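Local atomic coordinates of high-affinity zinc uptake system protein znuA (Streptococcus suis, PDB entry 3MFQ), a protein that binds zinc and probably serves as the solute-binding, metal-capturing component of an ABC-type uptake system for divalent transition metals. Residues A172-A177 / F182-P187; K88-M93 / E99-H104; I202-L207 / K228-A233; E153-V158 / H272-M277. One frame throughout, in Å; residues are numbered along the deposited sequence.

Contact 1 (A172-A177 / F182-P187); sequences AFNYFA and FTLYAP
A single backbone hydrogen bond joins Phe182 to Ala177: the amide N of Phe182 donates to the carbonyl O of Ala177 over 2.9 Å, with an N-H...O angle of 156°. It is made where the helix that starts at Asn174 gives way to the turn ahead of strand 183-185.

Apolar packing does the rest. The methyl CB of Ala177 lies against CB of Phe182 at 3.6 Å, beside the hydrogen bond. Leu184 reaches the start of segment 172-177: with CG anti to the backbone N (chi1 168°), its CD2 comes 3.6 Å from CB of Phe173, the N-cap residue, and also meets the backbone there.

The aromatic pair is looser. The rings of Phe176 and Phe182 have centroids 5.8 Å apart and planes inclined at 53°, an oblique meeting in which CE2 of Phe176 lies over one face of Phe182, toward its rim.

The whole is a short beta-alpha-beta crossover, strand 165-167, helix 174-179, strand 183-185, whose strands run parallel. Phe173 and Leu184 both also pack on Leu166 of the first strand, while Leu156 of helix 131-156 touches Phe176 and Phe182 alike.

Contact 2 (K88-M93 / E99-H104); sequences KDLNTM and EIVDPH. With ZN (zinc ion), chain D.
Thr92 and Glu99 cross at about a right angle, the methyl of the threonine laid against the acidic side chain. CG2 of Thr92 stands anti to the backbone N (chi1, measured to OG1, is -64°), which brings this branch to 3.3 Å from OE2 of Glu99 and close to the carbonyl O of Ile100. Leu90 and Val101 meet at a slant, CG of the leucine 3.8 Å from CG2 of the valine.

These side chains decorate a two-stranded antiparallel hairpin. Thr92 and Val101 form a non-hydrogen-bonded pair; Met93 and Ile100 form the hydrogen-bonded one, with Met93 N to Ile100 O at 2.9 Å and Ile100 N to Met93 O at 3.1 Å. Beyond the pairs, the N of Asp102 donates to the O of Asn91 over 2.7 Å, and the CB atoms of these two residues touch.

Asp102 holds its carboxylate anti to the backbone N (chi1 -176°) and turned to His104. Asp102 OD1 accepts a hydrogen bond from the backbone N of His104 in an Asx turn, met from above the carboxylate plane, and a second from the ring ND1 on its syn side at 2.6 Å. That second bond, together with the metal bond at NE2, would hold the ring's rotation, and Pro103 CG lies over one of its faces. OD2 has its own partner, Asn174 ND2. On the far side of the imidazole, NE2 of His104 binds the zinc ion at 2.2 Å, where His41, His170 and Asp254 complete the site.

Contact 3 (I202-L207 / K228-A233); sequences IETVNL and KKLQEA
Val205 and Ala233 make the closest approach of segments 202-207 and 228-233, CG2 of the valine lying 3.7 Å from CB of the alanine. The CA atoms of Val205 and Ala233 are 6.8 Å apart, the nearest pair across the segments, consistent with the small alanine side chain at this point. Next to it, Leu230 supplies the bulk. Its CG is anti to the backbone N (chi1 -179°), and the branch extends toward the other helix. Leu230 CD1 lies 3.9 Å from Val205 CG2, the two side chains lying alongside and pointing opposite ways. The leucine crosses Thr204 at about a right angle, CD2 resting 4.0 Å from the threonine methyl CG2. The hydroxyl of Thr204 is occupied within its own helix, hydrogen-bonded to the carbonyl O of Asp200.

The axes of the two short segments come within 9.7 Å and cross at -56°. Helix 198-211, strand 215-217 and helix 225-235 follow one another in the chain, the alternation of helix and strand expected in a lobe of this family of metal receptors, and Leu230 also packs on Ile216 of the intervening strand.

The solvent side is different in character. Lys229 and Glu232 are exposed and take no part in the packing; NZ of Lys229 and OE1 of Glu232 form a salt bridge of 3.5 Å along one helix. Ala233 itself is partly exposed, at the margin of the apolar patch, and on helix 198-211 Asn206 OD1 is hydrogen-bonded to Lys237 NZ.

Contact 4 (E153-V158 / H272-M277); sequences EKELSV and HNVKLM
The carboxylate of Glu155 reaches Lys275 only by its OE2, which lies 4.2 Å from the methylene CG of the lysine. The other flat group, the imidazole of His272, is remote from the junction: Asn273 OD1 lies at its edge, in the plane, the ring of Phe252 meets it at about 45°, and NE2 is hydrogen-bonded to the carbonyl O of Glu250.

Between the helices the packing centres on Val274. CG1 of Val274, anti to the backbone N (chi1 167°), faces the other segment, with CD1 of Leu156 at 3.3 Å and CG of Glu155 at 3.4 Å. Leu156 crosses the valine at about a right angle, whereas Glu155 comes at a slant, its chain bent at chi2 (76°). Val274 also packs on Trp151 and Val152, so the last turns of helix 131-156 are seated on helix 266-281 near the C-terminus.

The contact is therefore mainly apolar. Although Glu155 and Lys275 carry opposite charges, OE2 and NZ stand 6.0 Å apart, a separation at which any attraction would be long-range and probably weak; it is the aliphatic part of the glutamate that adds to the packing on Val274.

Contact 1 touches each of the other three. Toward contact 2, Tyr175 OH lies 2.6 Å from Asp102 O and 2.8 Å from Asn91 N, both probable hydrogen bonds, tying helix 174-179 to the chain that leads into zinc ligand His104; the side chain of Ala172 is itself about 4 Å from the metal. Toward contact 3, the Tyr185 ring packs on Leu207, CZ to CG 3.5 Å. Toward contact 4, Phe176 CZ meets Met277 SD at 3.6 Å. The remaining pairs do not touch: the centres of contacts 3 and 4 are about 24 Å apart, those of contacts 2 and 3 about 25 Å. Contacts 1 and 3 are nested within the loop closed by contact 4.

Contact 1 (A172-A177 / F182-P187)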
loop_
_atom_site.group_PDB
_atom_site.type_symbol
_atom_site.label_atom_id
_atom_site.label_comp_id
_atom_site.label_asym_id
_atom_site.label_seq_id
_atom_site.Cartn_x
_atom_site.Cartn_y
_atom_site.Cartn_z
ATOM N N ALA A 172 -5.904 -4.844 3.347
ATOM C CA ALA A 172 -5.093 -3.875 2.620
ATOM C C ALA A 172 -4.886 -4.264 1.161
ATOM O O ALA A 172 -4.166 -3.585 0.432
ATOM C CB ALA A 172 -3.753 -3.686 3.311
ATOM N N PHE A 173 -5.516 -5.356 0.739
ATOM C CA PHE A 173 -5.329 -5.858 -0.616
ATOM C C PHE A 173 -6.646 -6.023 -1.363
ATOM O O PHE A 173 -6.738 -6.817 -2.300
ATOM C CB PHE A 173 -4.577 -7.187 -0.592
ATOM C CG PHE A 173 -3.201 -7.095 0.008
ATOM C CD1 PHE A 173 -3.003 -7.324 1.359
ATOM C CD2 PHE A 173 -2.104 -6.783 -0.780
ATOM C CE1 PHE A 173 -1.738 -7.241 1.913
ATOM C CE2 PHE A 173 -0.837 -6.700 -0.230
ATOM C CZ PHE A 173 -0.655 -6.928 1.117
ATOM N N ASN A 174 -7.661 -5.274 -0.947
ATOM C CA ASN A 174 -8.952 -5.301 -1.625
ATOM C C ASN A 174 -8.827 -4.849 -3.068
ATOM O O ASN A 174 -9.447 -5.419 -3.964
ATOM C CB ASN A 174 -9.965 -4.419 -0.899
ATOM C CG ASN A 174 -10.555 -5.095 0.318
ATOM O OD1 ASN A 174 -10.800 -6.300 0.312
ATOM N ND2 ASN A 174 -10.795 -4.319 1.368
ATOM N N TYR A 175 -8.028 -3.813 -3.286
ATOM C CA TYR A 175 -7.805 -3.306 -4.629
ATOM C C TYR A 175 -6.998 -4.313 -5.438
ATOM O O TYR A 175 -7.179 -4.444 -6.649
ATOM C CB TYR A 175 -7.094 -1.955 -4.580
ATOM C CG TYR A 175 -7.955 -0.837 -4.035
ATOM C CD1 TYR A 175 -8.710 -0.038 -4.884
ATOM C CD2 TYR A 175 -8.020 -0.584 -2.670
ATOM C CE1 TYR A 175 -9.500 0.985 -4.391
ATOM C CE2 TYR A 175 -8.805 0.438 -2.169
ATOM C CZ TYR A 175 -9.543 1.219 -3.033
ATOM O OH TYR A 175 -10.329 2.234 -2.542
ATOM N N PHE A 176 -6.112 -5.030 -4.756
ATOM C CA PHE A 176 -5.307 -6.052 -5.400
ATOM C C PHE A 176 -6.183 -7.217 -5.831
ATOM O O PHE A 176 -6.202 -7.599 -7.001
ATOM C CB PHE A 176 -4.216 -6.548 -4.455
ATOM C CG PHE A 176 -3.457 -7.728 -4.982
ATOM C CD1 PHE A 176 -2.345 -7.549 -5.786
ATOM C CD2 PHE A 176 -3.862 -9.016 -4.685
ATOM C CE1 PHE A 176 -1.649 -8.632 -6.277
ATOM C CE2 PHE A 176 -3.170 -10.103 -5.173
ATOM C CZ PHE A 176 -2.061 -9.911 -5.971
ATOM N N ALA A 177 -6.908 -7.778 -4.871
ATOM C CA ALA A 177 -7.786 -8.909 -5.127
ATOM C C ALA A 177 -8.772 -8.596 -6.243
ATOM O O ALA A 177 -9.047 -9.436 -7.098
ATOM C CB ALA A 177 -8.528 -9.292 -3.861
ATOM N N PHE A 182 -9.094 -12.316 -7.056
ATOM C CA PHE A 182 -8.613 -12.878 -5.802
ATOM C C PHE A 182 -9.580 -12.629 -4.655
ATOM O O PHE A 182 -10.409 -11.724 -4.712
ATOM C CB PHE A 182 -7.250 -12.295 -5.449
ATOM C CG PHE A 182 -6.120 -13.260 -5.616
ATOM C CD1 PHE A 182 -5.472 -13.382 -6.832
ATOM C CD2 PHE A 182 -5.706 -14.046 -4.557
ATOM C CE1 PHE A 182 -4.431 -14.270 -6.988
ATOM C CE2 PHE A 182 -4.666 -14.936 -4.705
ATOM C CZ PHE A 182 -4.028 -15.049 -5.923
ATOM N N THR A 183 -9.458 -13.442 -3.609
ATOM C CA THR A 183 -10.265 -13.287 -2.404
ATOM C C THR A 183 -9.364 -13.038 -1.202
ATOM O O THR A 183 -8.442 -13.812 -0.941
ATOM C CB THR A 183 -11.121 -14.538 -2.136
ATOM O OG1 THR A 183 -12.075 -14.703 -3.192
ATOM C CG2 THR A 183 -11.855 -14.405 -0.814
ATOM N N LEU A 184 -9.632 -11.960 -0.472
ATOM C CA LEU A 184 -8.804 -11.583 0.671
ATOM C C LEU A 184 -9.545 -11.669 2.000
ATOM O O LEU A 184 -10.658 -11.158 2.141
ATOM C CB LEU A 184 -8.252 -10.165 0.492
ATOM C CG LEU A 184 -7.616 -9.536 1.736
ATOM C CD1 LEU A 184 -6.304 -10.224 2.081
ATOM C CD2 LEU A 184 -7.403 -8.042 1.543
ATOM N N TYR A 185 -8.913 -12.316 2.973
ATOM C CA TYR A 185 -9.415 -12.322 4.340
ATOM C C TYR A 185 -8.386 -11.680 5.261
ATOM O O TYR A 185 -7.182 -11.795 5.033
ATOM C CB TYR A 185 -9.715 -13.746 4.810
ATOM C CG TYR A 185 -10.754 -14.466 3.983
ATOM C CD1 TYR A 185 -10.481 -15.699 3.413
ATOM C CD2 TYR A 185 -12.005 -13.909 3.771
ATOM C CE1 TYR A 185 -11.426 -16.361 2.658
ATOM C CE2 TYR A 185 -12.956 -14.563 3.016
ATOM C CZ TYR A 185 -12.660 -15.787 2.463
ATOM O OH TYR A 185 -13.605 -16.441 1.710
ATOM N N ALA A 186 -8.866 -11.002 6.299
ATOM C CA ALA A 186 -7.984 -10.349 7.260
ATOM C C ALA A 186 -8.649 -10.244 8.626
ATOM O O ALA A 186 -9.807 -9.840 8.729
ATOM C CB ALA A 186 -7.584 -8.974 6.759
ATOM N N PRO A 187 -7.912 -10.612 9.683
ATOM C CA PRO A 187 -8.439 -10.547 11.050
ATOM C C PRO A 187 -8.654 -9.106 11.493
ATOM O O PRO A 187 -9.100 -8.869 12.616
ATOM C CB PRO A 187 -7.327 -11.194 11.882
ATOM C CG PRO A 187 -6.091 -10.993 11.074
ATOM C CD PRO A 187 -6.530 -11.116 9.649
#

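Contact 2 (K88-M93 / E99-H104)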
loop_
_atom_site.group_PDB
_atom_site.type_symbol
_atom_site.label_atom_id
_atom_site.label_comp_id
_atom_site.label_asym_id
_atom_site.label_seq_id
_atom_site.Cartn_x
_atom_site.Cartn_y
_atom_site.Cartn_z
ATOM N N LYS A 88 -16.855 5.180 -8.058
ATOM C CA LYS A 88 -16.770 3.773 -8.423
ATOM C C LYS A 88 -15.358 3.197 -8.302
ATOM O O LYS A 88 -15.185 1.987 -8.175
ATOM C CB LYS A 88 -17.325 3.555 -9.829
ATOM C CG LYS A 88 -16.677 4.406 -10.896
ATOM C CD LYS A 88 -17.194 4.001 -12.265
ATOM C CE LYS A 88 -17.269 2.487 -12.374
ATOM N NZ LYS A 88 -17.879 2.048 -13.655
ATOM N N ASP A 89 -14.352 4.064 -8.338
ATOM C CA ASP A 89 -12.976 3.616 -8.168
ATOM C C ASP A 89 -12.765 3.147 -6.740
ATOM O O ASP A 89 -11.930 2.285 -6.469
ATOM C CB ASP A 89 -11.996 4.749 -8.469
ATOM C CG ASP A 89 -12.026 5.179 -9.915
ATOM O OD1 ASP A 89 -12.669 4.490 -10.735
ATOM O OD2 ASP A 89 -11.398 6.210 -10.232
ATOM N N LEU A 90 -13.531 3.725 -5.825
ATOM C CA LEU A 90 -13.315 3.504 -4.405
ATOM C C LEU A 90 -13.772 2.133 -3.950
ATOM O O LEU A 90 -14.729 1.576 -4.479
ATOM C CB LEU A 90 -14.023 4.581 -3.583
ATOM C CG LEU A 90 -13.243 5.875 -3.345
ATOM C CD1 LEU A 90 -12.495 6.313 -4.597
ATOM C CD2 LEU A 90 -14.176 6.971 -2.859
ATOM N N ASN A 91 -13.060 1.593 -2.970
ATOM C CA ASN A 91 -13.492 0.403 -2.258
ATOM C C ASN A 91 -14.059 0.863 -0.926
ATOM O O ASN A 91 -13.443 1.672 -0.235
ATOM C CB ASN A 91 -12.311 -0.536 -2.022
ATOM C CG ASN A 91 -12.474 -1.868 -2.724
ATOM O OD1 ASN A 91 -12.561 -2.914 -2.079
ATOM N ND2 ASN A 91 -12.516 -1.839 -4.051
ATOM N N THR A 92 -15.232 0.363 -0.560
ATOM C CA THR A 92 -15.883 0.830 0.658
ATOM C C THR A 92 -16.390 -0.307 1.537
ATOM O O THR A 92 -17.072 -1.215 1.065
ATOM C CB THR A 92 -17.042 1.784 0.335
ATOM O OG1 THR A 92 -16.530 2.960 -0.304
ATOM C CG2 THR A 92 -17.766 2.181 1.606
ATOM N N MET A 93 -16.047 -0.251 2.820
ATOM C CA MET A 93 -16.527 -1.237 3.780
ATOM C C MET A 93 -17.394 -0.559 4.836
ATOM O O MET A 93 -17.812 0.586 4.666
ATOM C CB MET A 93 -15.353 -1.969 4.441
ATOM C CG MET A 93 -15.614 -3.446 4.728
ATOM S SD MET A 93 -15.375 -4.512 3.285
ATOM C CE MET A 93 -15.991 -6.079 3.903
ATOM N N GLU A 99 -19.834 4.807 5.596
ATOM C CA GLU A 99 -19.365 4.080 4.424
ATOM C C GLU A 99 -17.896 4.443 4.296
ATOM O O GLU A 99 -17.547 5.487 3.743
ATOM C CB GLU A 99 -20.136 4.508 3.176
ATOM C CG GLU A 99 -21.173 3.501 2.711
ATOM C CD GLU A 99 -21.277 3.426 1.200
ATOM O OE1 GLU A 99 -22.287 2.891 0.698
ATOM O OE2 GLU A 99 -20.349 3.904 0.515
ATOM N N ILE A 100 -17.041 3.584 4.834
ATOM C CA ILE A 100 -15.666 3.942 5.143
ATOM C C ILE A 100 -14.931 3.554 3.863
ATOM O O ILE A 100 -15.191 2.500 3.287
ATOM C CB ILE A 100 -15.028 3.242 6.360
ATOM C CG1 ILE A 100 -15.554 3.866 7.652
ATOM C CG2 ILE A 100 -13.512 3.334 6.311
ATOM C CD1 ILE A 100 -15.418 5.374 7.695
ATOM N N VAL A 101 -14.019 4.413 3.420
ATOM C CA VAL A 101 -13.252 4.165 2.202
ATOM C C VAL A 101 -11.974 3.377 2.486
ATOM O O VAL A 101 -11.325 3.574 3.513
ATOM C CB VAL A 101 -12.891 5.486 1.486
ATOM C CG1 VAL A 101 -12.075 6.385 2.402
ATOM C CG2 VAL A 101 -12.137 5.209 0.196
ATOM N N ASP A 102 -11.625 2.478 1.571
ATOM C CA ASP A 102 -10.384 1.716 1.658
ATOM C C ASP A 102 -9.256 2.507 0.994
ATOM O O ASP A 102 -9.304 2.778 -0.205
ATOM C CB ASP A 102 -10.554 0.348 0.991
ATOM C CG ASP A 102 -9.325 -0.532 1.130
ATOM O OD1 ASP A 102 -8.246 -0.006 1.470
ATOM O OD2 ASP A 102 -9.436 -1.755 0.895
ATOM N N PRO A 103 -8.237 2.881 1.780
ATOM C CA PRO A 103 -7.152 3.756 1.320
ATOM C C PRO A 103 -6.104 3.054 0.457
ATOM O O PRO A 103 -5.339 3.731 -0.228
ATOM C CB PRO A 103 -6.511 4.223 2.629
ATOM C CG PRO A 103 -6.767 3.112 3.585
ATOM C CD PRO A 103 -8.098 2.526 3.204
ATOM N N HIS A 104 -6.073 1.727 0.487
ATOM C CA HIS A 104 -5.023 0.969 -0.185
ATOM C C HIS A 104 -5.233 0.887 -1.694
ATOM O O HIS A 104 -5.293 -0.203 -2.257
ATOM C CB HIS A 104 -4.934 -0.439 0.400
ATOM C CG HIS A 104 -4.875 -0.464 1.896
ATOM N ND1 HIS A 104 -5.992 -0.651 2.680
ATOM C CD2 HIS A 104 -3.836 -0.321 2.749
ATOM C CE1 HIS A 104 -5.644 -0.626 3.954
ATOM N NE2 HIS A 104 -4.339 -0.426 4.022
HETATM ZN ZN ZN D . -3.158 -0.583 5.836
#

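Contact 3 (I202-L207 / K228-A233)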
loop_
_atom_site.group_PDB
_atom_site.type_symbol
_atom_site.label_atom_id
_atom_site.label_comp_id
_atom_site.label_asym_id
_atom_site.label_seq_id
_atom_site.Cartn_x
_atom_site.Cartn_y
_atom_site.Cartn_z
ATOM N N ILE A 202 -11.460 -15.692 14.647
ATOM C CA ILE A 202 -12.188 -16.939 14.439
ATOM C C ILE A 202 -12.836 -16.964 13.067
ATOM O O ILE A 202 -12.739 -17.951 12.340
ATOM C CB ILE A 202 -13.293 -17.113 15.486
ATOM C CG1 ILE A 202 -12.715 -16.994 16.897
ATOM C CG2 ILE A 202 -13.995 -18.446 15.293
ATOM C CD1 ILE A 202 -13.767 -16.913 17.982
ATOM N N GLU A 203 -13.515 -15.873 12.732
ATOM C CA GLU A 203 -14.105 -15.706 11.414
ATOM C C GLU A 203 -13.099 -16.121 10.355
ATOM O O GLU A 203 -13.420 -16.867 9.432
ATOM C CB GLU A 203 -14.492 -14.242 11.203
ATOM C CG GLU A 203 -15.976 -14.002 10.997
ATOM C CD GLU A 203 -16.447 -14.413 9.616
ATOM O OE1 GLU A 203 -17.307 -13.704 9.050
ATOM O OE2 GLU A 203 -15.957 -15.440 9.096
ATOM N N THR A 204 -11.871 -15.637 10.507
ATOM C CA THR A 204 -10.806 -15.929 9.559
ATOM C C THR A 204 -10.411 -17.398 9.623
ATOM O O THR A 204 -10.218 -18.044 8.594
ATOM C CB THR A 204 -9.571 -15.053 9.820
ATOM O OG1 THR A 204 -9.959 -13.674 9.835
ATOM C CG2 THR A 204 -8.532 -15.269 8.737
ATOM N N VAL A 205 -10.292 -17.921 10.838
ATOM C CA VAL A 205 -9.979 -19.329 11.022
ATOM C C VAL A 205 -10.964 -20.190 10.247
ATOM O O VAL A 205 -10.568 -21.024 9.438
ATOM C CB VAL A 205 -10.029 -19.727 12.501
ATOM C CG1 VAL A 205 -9.795 -21.221 12.649
ATOM C CG2 VAL A 205 -9.004 -18.939 13.291
ATOM N N ASN A 206 -12.251 -19.977 10.495
ATOM C CA ASN A 206 -13.293 -20.720 9.799
ATOM C C ASN A 206 -13.182 -20.566 8.287
ATOM O O ASN A 206 -13.466 -21.497 7.538
ATOM C CB ASN A 206 -14.676 -20.272 10.266
ATOM C CG ASN A 206 -14.898 -20.517 11.744
ATOM O OD1 ASN A 206 -14.101 -21.190 12.399
ATOM N ND2 ASN A 206 -15.983 -19.974 12.279
ATOM N N LEU A 207 -12.768 -19.385 7.843
ATOM C CA LEU A 207 -12.585 -19.137 6.419
ATOM C C LEU A 207 -11.429 -19.961 5.864
ATOM O O LEU A 207 -11.510 -20.495 4.759
ATOM C CB LEU A 207 -12.365 -17.646 6.153
ATOM C CG LEU A 207 -13.588 -16.851 5.680
ATOM C CD1 LEU A 207 -14.831 -17.724 5.621
ATOM C CD2 LEU A 207 -13.828 -15.633 6.559
ATOM N N LYS A 228 0.622 -15.612 13.859
ATOM C CA LYS A 228 1.044 -16.841 14.517
ATOM C C LYS A 228 0.048 -17.259 15.590
ATOM O O LYS A 228 -0.058 -18.437 15.924
ATOM C CB LYS A 228 2.453 -16.709 15.092
ATOM C CG LYS A 228 3.539 -16.851 14.040
ATOM C CD LYS A 228 4.881 -17.204 14.655
ATOM C CE LYS A 228 5.891 -17.580 13.580
ATOM N NZ LYS A 228 7.227 -17.905 14.153
ATOM N N LYS A 229 -0.681 -16.287 16.124
ATOM C CA LYS A 229 -1.801 -16.579 17.010
ATOM C C LYS A 229 -2.990 -17.033 16.171
ATOM O O LYS A 229 -3.882 -17.726 16.658
ATOM C CB LYS A 229 -2.172 -15.351 17.843
ATOM C CG LYS A 229 -1.519 -15.310 19.215
ATOM C CD LYS A 229 -2.083 -16.393 20.124
ATOM C CE LYS A 229 -1.398 -16.395 21.485
ATOM N NZ LYS A 229 -2.052 -17.347 22.427
ATOM N N LEU A 230 -2.987 -16.636 14.901
ATOM C CA LEU A 230 -4.029 -17.023 13.959
ATOM C C LEU A 230 -3.786 -18.446 13.479
ATOM O O LEU A 230 -4.725 -19.218 13.284
ATOM C CB LEU A 230 -4.044 -16.062 12.770
ATOM C CG LEU A 230 -5.100 -16.290 11.688
ATOM C CD1 LEU A 230 -6.496 -16.186 12.274
ATOM C CD2 LEU A 230 -4.920 -15.295 10.555
ATOM N N GLN A 231 -2.514 -18.780 13.288
ATOM C CA GLN A 231 -2.106 -20.122 12.899
ATOM C C GLN A 231 -2.422 -21.122 14.001
ATOM O O GLN A 231 -2.913 -22.222 13.744
ATOM C CB GLN A 231 -0.608 -20.142 12.618
ATOM C CG GLN A 231 0.012 -21.523 12.664
ATOM C CD GLN A 231 1.517 -21.485 12.503
ATOM O OE1 GLN A 231 2.231 -20.932 13.341
ATOM N NE2 GLN A 231 2.008 -22.075 11.423
ATOM N N GLU A 232 -2.125 -20.725 15.233
ATOM C CA GLU A 232 -2.346 -21.564 16.401
ATOM C C GLU A 232 -3.821 -21.922 16.551
ATOM O O GLU A 232 -4.164 -23.048 16.911
ATOM C CB GLU A 232 -1.841 -20.841 17.649
ATOM C CG GLU A 232 -1.960 -21.626 18.937
ATOM C CD GLU A 232 -1.391 -20.867 20.120
ATOM O OE1 GLU A 232 -2.151 -20.589 21.072
ATOM O OE2 GLU A 232 -0.185 -20.537 20.093
ATOM N N ALA A 233 -4.691 -20.957 16.268
ATOM C CA ALA A 233 -6.132 -21.167 16.363
ATOM C C ALA A 233 -6.622 -22.158 15.312
ATOM O O ALA A 233 -7.487 -22.989 15.585
ATOM C CB ALA A 233 -6.867 -19.844 16.229
#

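Contact 4 (E153-V158 / H272-M277)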
loop_
_atom_site.group_PDB
_atom_site.type_symbol
_atom_site.label_atom_id
_atom_site.label_comp_id
_atom_site.label_asym_id
_atom_site.label_seq_id
_atom_site.Cartn_x
_atom_site.Cartn_y
_atom_site.Cartn_z
ATOM N N GLU A 153 -0.080 -10.187 -13.945
ATOM C CA GLU A 153 -1.063 -11.088 -14.536
ATOM C C GLU A 153 -0.446 -12.429 -14.918
ATOM O O GLU A 153 -0.871 -13.476 -14.434
ATOM C CB GLU A 153 -1.711 -10.442 -15.765
ATOM C CG GLU A 153 -2.758 -9.382 -15.446
ATOM C CD GLU A 153 -4.061 -9.976 -14.929
ATOM O OE1 GLU A 153 -4.115 -11.206 -14.705
ATOM O OE2 GLU A 153 -5.033 -9.211 -14.747
ATOM N N LYS A 154 0.553 -12.392 -15.791
ATOM C CA LYS A 154 1.227 -13.610 -16.220
ATOM C C LYS A 154 1.778 -14.356 -15.014
ATOM O O LYS A 154 1.770 -15.584 -14.971
ATOM C CB LYS A 154 2.352 -13.284 -17.209
ATOM C CG LYS A 154 3.161 -14.495 -17.668
ATOM C CD LYS A 154 4.003 -14.176 -18.901
ATOM C CE LYS A 154 3.131 -13.840 -20.107
ATOM N NZ LYS A 154 3.912 -13.226 -21.221
ATOM N N GLU A 155 2.245 -13.600 -14.027
ATOM C CA GLU A 155 2.858 -14.184 -12.844
ATOM C C GLU A 155 1.824 -14.902 -11.978
ATOM O O GLU A 155 2.068 -16.003 -11.485
ATOM C CB GLU A 155 3.575 -13.101 -12.035
ATOM C CG GLU A 155 4.645 -13.626 -11.088
ATOM C CD GLU A 155 5.924 -14.023 -11.801
ATOM O OE1 GLU A 155 6.054 -13.735 -13.009
ATOM O OE2 GLU A 155 6.805 -14.622 -11.148
ATOM N N LEU A 156 0.664 -14.276 -11.805
ATOM C CA LEU A 156 -0.396 -14.821 -10.961
ATOM C C LEU A 156 -1.150 -15.970 -11.621
ATOM O O LEU A 156 -1.702 -16.832 -10.937
ATOM C CB LEU A 156 -1.382 -13.717 -10.580
ATOM C CG LEU A 156 -1.187 -13.040 -9.223
ATOM C CD1 LEU A 156 0.283 -12.960 -8.856
ATOM C CD2 LEU A 156 -1.831 -11.663 -9.219
ATOM N N SER A 157 -1.169 -15.973 -12.950
ATOM C CA SER A 157 -1.933 -16.954 -13.715
ATOM C C SER A 157 -1.517 -18.387 -13.409
ATOM O O SER A 157 -2.120 -19.335 -13.906
ATOM C CB SER A 157 -1.781 -16.696 -15.213
ATOM O OG SER A 157 -0.479 -17.044 -15.652
ATOM N N VAL A 158 -0.481 -18.541 -12.594
ATOM C CA VAL A 158 0.026 -19.861 -12.256
ATOM C C VAL A 158 -0.632 -20.406 -10.988
ATOM O O VAL A 158 -0.437 -21.566 -10.628
ATOM C CB VAL A 158 1.556 -19.846 -12.080
ATOM C CG1 VAL A 158 1.927 -19.836 -10.602
ATOM C CG2 VAL A 158 2.183 -21.039 -12.786
ATOM N N HIS A 272 8.048 -8.192 -5.588
ATOM C CA HIS A 272 8.358 -8.916 -4.363
ATOM C C HIS A 272 7.106 -9.544 -3.763
ATOM O O HIS A 272 7.089 -10.730 -3.431
ATOM C CB HIS A 272 9.008 -7.981 -3.345
ATOM C CG HIS A 272 9.141 -8.576 -1.977
ATOM N ND1 HIS A 272 10.285 -9.218 -1.555
ATOM C CD2 HIS A 272 8.274 -8.626 -0.940
ATOM C CE1 HIS A 272 10.117 -9.637 -0.313
ATOM N NE2 HIS A 272 8.904 -9.290 0.084
ATOM N N ASN A 273 6.058 -8.740 -3.623
ATOM C CA ASN A 273 4.796 -9.232 -3.095
ATOM C C ASN A 273 4.243 -10.370 -3.943
ATOM O O ASN A 273 3.877 -11.424 -3.423
ATOM C CB ASN A 273 3.776 -8.096 -2.993
ATOM C CG ASN A 273 4.031 -7.188 -1.802
ATOM O OD1 ASN A 273 4.993 -7.376 -1.058
ATOM N ND2 ASN A 273 3.162 -6.203 -1.615
ATOM N N VAL A 274 4.199 -10.154 -5.253
ATOM C CA VAL A 274 3.650 -11.137 -6.180
ATOM C C VAL A 274 4.396 -12.470 -6.151
ATOM O O VAL A 274 3.782 -13.519 -5.973
ATOM C CB VAL A 274 3.630 -10.595 -7.616
ATOM C CG1 VAL A 274 3.366 -11.716 -8.596
ATOM C CG2 VAL A 274 2.583 -9.504 -7.749
ATOM N N LYS A 275 5.714 -12.430 -6.330
ATOM C CA LYS A 275 6.519 -13.649 -6.297
ATOM C C LYS A 275 6.270 -14.423 -5.008
ATOM O O LYS A 275 6.197 -15.651 -5.008
ATOM C CB LYS A 275 8.013 -13.330 -6.420
ATOM C CG LYS A 275 8.463 -12.831 -7.786
ATOM C CD LYS A 275 9.988 -12.784 -7.867
ATOM C CE LYS A 275 10.470 -12.169 -9.176
ATOM N NZ LYS A 275 11.956 -12.219 -9.301
ATOM N N LEU A 276 6.143 -13.691 -3.909
ATOM C CA LEU A 276 5.956 -14.299 -2.599
ATOM C C LEU A 276 4.668 -15.106 -2.557
ATOM O O LEU A 276 4.631 -16.214 -2.024
ATOM C CB LEU A 276 5.936 -13.218 -1.516
ATOM C CG LEU A 276 5.994 -13.692 -0.064
ATOM C CD1 LEU A 276 7.260 -14.493 0.178
ATOM C CD2 LEU A 276 5.923 -12.512 0.886
ATOM N N MET A 277 3.611 -14.544 -3.128
ATOM C CA MET A 277 2.311 -15.198 -3.131
ATOM C C MET A 277 2.334 -16.479 -3.954
ATOM O O MET A 277 1.817 -17.511 -3.528
ATOM C CB MET A 277 1.245 -14.249 -3.674
ATOM C CG MET A 277 1.134 -12.947 -2.908
ATOM S SD MET A 277 -0.128 -11.858 -3.584
ATOM C CE MET A 277 0.055 -10.432 -2.520
#